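PDB 5V9X: ATP-dependent DNA helicase from Mycobacterium smegmatis, which probably couples ATP hydrolysis to 3'-to-5' movement along single-stranded DNA, unwinding RNA:DNA duplexes as it tracks. Local coordinates for residues Arg38-Thr43 with Ala79-Ile84. Numbering follows the deposited sequence.
Sequences REWFTT and AFLWAI
Arg38 O, in the turn of helix that also carries Trp40 and Phe41, the two rings that meet Leu81, accepts from two donors of Thr42. The helical amide Thr42 N lies 3.2 Å from Arg38 O, while the hydroxyl Thr42 OG1 approaches Arg38 O from the other face of the carbonyl plane at 3.0 Å, tilted 30° from it. Threonine suits this exposed side of helix 35-44, since its short hydroxyl can fold back onto the backbone. Thr43 does likewise: Thr43 OG1 gives a 2.8 Å bond to Trp40 O and is also hydrogen-bonded to Arg126 NH2, so this hydroxyl ties the helix both to its own backbone and to helix 118-130.

Across to helix 75-88 the touching is between apolar side chains alone. Leu81 points from helix 75-88 toward the other helix, with CG anti to the backbone N (chi1 -167°), and its forked end divides between two aromatic rings. Leu81 CD1 lies 3.9 Å from Trp40 CZ3, on the six-membered part of the indole, and Leu81 CD2 lies 4.0 Å from Phe41 CD2; both approaches are oblique. A branched leucine can thus serve two neighbouring rings across a backbone gap of 9.4 Å between Phe41 CA and Leu81 CA.

Helix 75-88 follows strand 64-68 and the probable Walker A P-loop in the first RecA-like domain of this superfamily 2 helicase, so the contact lays an N-terminal helix beside the nucleotide site. Phe41 also touches the bound ATP analogue, and its ring meets Trp56 edge-to-face; a large flat side chain can reach both nucleotide and protein core. Trp40, longer still, spreads against Pro120 and Val127 of helix 118-130.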
loop_
_atom_site.group_PDB
_atom_site.type_symbol
_atom_site.label_atom_id
_atom_site.label_comp_id
_atom_site.label_asym_id
_atom_site.label_seq_id
_atom_site.Cartn_x
_atom_site.Cartn_y
_atom_site.Cartn_z
ATOM N N ARG A 38 -37.032 -4.023 -5.571
ATOM C CA ARG A 38 -37.377 -2.622 -5.774
ATOM C C ARG A 38 -38.112 -2.060 -4.564
ATOM O O ARG A 38 -37.810 -0.952 -4.105
ATOM C CB ARG A 38 -38.226 -2.467 -7.038
ATOM C CG ARG A 38 -38.510 -1.026 -7.423
ATOM C CD ARG A 38 -39.593 -0.919 -8.490
ATOM N NE ARG A 38 -39.300 -1.725 -9.673
ATOM C CZ ARG A 38 -40.010 -2.784 -10.052
ATOM N NH1 ARG A 38 -41.066 -3.163 -9.347
ATOM N NH2 ARG A 38 -39.674 -3.458 -11.144
ATOM N N GLU A 39 -39.073 -2.817 -4.024
ATOM C CA GLU A 39 -39.837 -2.324 -2.884
ATOM C C GLU A 39 -38.961 -2.189 -1.647
ATOM O O GLU A 39 -39.124 -1.242 -0.870
ATOM C CB GLU A 39 -41.032 -3.233 -2.592
ATOM C CG GLU A 39 -41.869 -2.755 -1.404
ATOM C CD GLU A 39 -43.254 -3.368 -1.360
ATOM O OE1 GLU A 39 -43.398 -4.480 -0.811
ATOM O OE2 GLU A 39 -44.200 -2.734 -1.875
ATOM N N TRP A 40 -38.027 -3.121 -1.441
ATOM C CA TRP A 40 -37.161 -3.020 -0.272
ATOM C C TRP A 40 -36.279 -1.781 -0.345
ATOM O O TRP A 40 -36.236 -0.983 0.600
ATOM C CB TRP A 40 -36.286 -4.260 -0.114
ATOM C CG TRP A 40 -35.179 -3.958 0.844
ATOM C CD1 TRP A 40 -35.277 -3.870 2.200
ATOM C CD2 TRP A 40 -33.821 -3.631 0.518
ATOM N NE1 TRP A 40 -34.060 -3.538 2.743
ATOM C CE2 TRP A 40 -33.150 -3.382 1.731
ATOM C CE3 TRP A 40 -33.107 -3.534 -0.681
ATOM C CZ2 TRP A 40 -31.799 -3.043 1.781
ATOM C CZ3 TRP A 40 -31.765 -3.200 -0.629
ATOM C CH2 TRP A 40 -31.125 -2.961 0.592
ATOM N N PHE A 41 -35.551 -1.615 -1.454
ATOM C CA PHE A 41 -34.630 -0.489 -1.572
ATOM C C PHE A 41 -35.354 0.841 -1.413
ATOM O O PHE A 41 -34.778 1.802 -0.889
ATOM C CB PHE A 41 -33.895 -0.545 -2.914
ATOM C CG PHE A 41 -32.731 0.405 -3.009
ATOM C CD1 PHE A 41 -32.918 1.721 -3.401
ATOM C CD2 PHE A 41 -31.449 -0.020 -2.704
ATOM C CE1 PHE A 41 -31.852 2.594 -3.482
ATOM C CE2 PHE A 41 -30.375 0.850 -2.787
ATOM C CZ PHE A 41 -30.578 2.159 -3.177
ATOM N N THR A 42 -36.614 0.915 -1.846
ATOM C CA THR A 42 -37.381 2.144 -1.682
ATOM C C THR A 42 -37.697 2.407 -0.214
ATOM O O THR A 42 -37.659 3.557 0.239
ATOM C CB THR A 42 -38.663 2.073 -2.513
ATOM O OG1 THR A 42 -38.326 2.045 -3.905
ATOM C CG2 THR A 42 -39.551 3.277 -2.245
ATOM N N THR A 43 -38.000 1.357 0.549
ATOM C CA THR A 43 -38.285 1.525 1.968
ATOM C C THR A 43 -37.027 1.691 2.810
ATOM O O THR A 43 -37.136 2.022 3.997
ATOM C CB THR A 43 -39.094 0.335 2.499
ATOM O OG1 THR A 43 -38.312 -0.861 2.405
ATOM C CG2 THR A 43 -40.377 0.162 1.704
ATOM N N ALA A 79 -22.496 -2.941 -6.439
ATOM C CA ALA A 79 -21.913 -4.168 -6.963
ATOM C C ALA A 79 -22.724 -5.404 -6.596
ATOM O O ALA A 79 -22.668 -6.408 -7.314
ATOM C CB ALA A 79 -20.478 -4.320 -6.461
ATOM N N PHE A 80 -23.486 -5.354 -5.506
ATOM C CA PHE A 80 -24.133 -6.547 -4.975
ATOM C C PHE A 80 -25.594 -6.692 -5.379
ATOM O O PHE A 80 -26.043 -7.815 -5.629
ATOM C CB PHE A 80 -24.036 -6.566 -3.444
ATOM C CG PHE A 80 -22.833 -7.297 -2.919
ATOM C CD1 PHE A 80 -22.820 -8.682 -2.861
ATOM C CD2 PHE A 80 -21.719 -6.602 -2.475
ATOM C CE1 PHE A 80 -21.717 -9.360 -2.375
ATOM C CE2 PHE A 80 -20.613 -7.275 -1.988
ATOM C CZ PHE A 80 -20.611 -8.654 -1.937
ATOM N N LEU A 81 -26.344 -5.586 -5.465
ATOM C CA LEU A 81 -27.804 -5.682 -5.478
ATOM C C LEU A 81 -28.318 -6.458 -6.685
ATOM O O LEU A 81 -29.259 -7.251 -6.560
ATOM C CB LEU A 81 -28.431 -4.289 -5.443
ATOM C CG LEU A 81 -29.933 -4.310 -5.148
ATOM C CD1 LEU A 81 -30.187 -4.839 -3.743
ATOM C CD2 LEU A 81 -30.555 -2.936 -5.333
ATOM N N TRP A 82 -27.729 -6.240 -7.862
ATOM C CA TRP A 82 -28.187 -6.962 -9.044
ATOM C C TRP A 82 -27.975 -8.462 -8.884
ATOM O O TRP A 82 -28.861 -9.264 -9.202
ATOM C CB TRP A 82 -27.479 -6.454 -10.299
ATOM C CG TRP A 82 -27.951 -7.165 -11.527
ATOM C CD1 TRP A 82 -27.304 -8.162 -12.197
ATOM C CD2 TRP A 82 -29.193 -6.960 -12.211
ATOM N NE1 TRP A 82 -28.060 -8.579 -13.267
ATOM C CE2 TRP A 82 -29.224 -7.857 -13.298
ATOM C CE3 TRP A 82 -30.277 -6.098 -12.017
ATOM C CZ2 TRP A 82 -30.296 -7.916 -14.187
ATOM C CZ3 TRP A 82 -31.341 -6.160 -12.900
ATOM C CH2 TRP A 82 -31.342 -7.061 -13.970
ATOM N N ALA A 83 -26.800 -8.860 -8.394
ATOM C CA ALA A 83 -26.558 -10.273 -8.122
ATOM C C ALA A 83 -27.494 -10.787 -7.036
ATOM O O ALA A 83 -27.953 -11.935 -7.093
ATOM C CB ALA A 83 -25.099 -10.490 -7.724
ATOM N N ILE A 84 -27.792 -9.949 -6.039
ATOM C CA ILE A 84 -28.735 -10.336 -4.994
ATOM C C ILE A 84 -30.129 -10.523 -5.578
ATOM O O ILE A 84 -30.851 -11.461 -5.215
ATOM C CB ILE A 84 -28.733 -9.293 -3.861
ATOM C CG1 ILE A 84 -27.382 -9.283 -3.143
ATOM C CG2 ILE A 84 -29.861 -9.562 -2.874
ATOM C CD1 ILE A 84 -27.203 -8.109 -2.207
#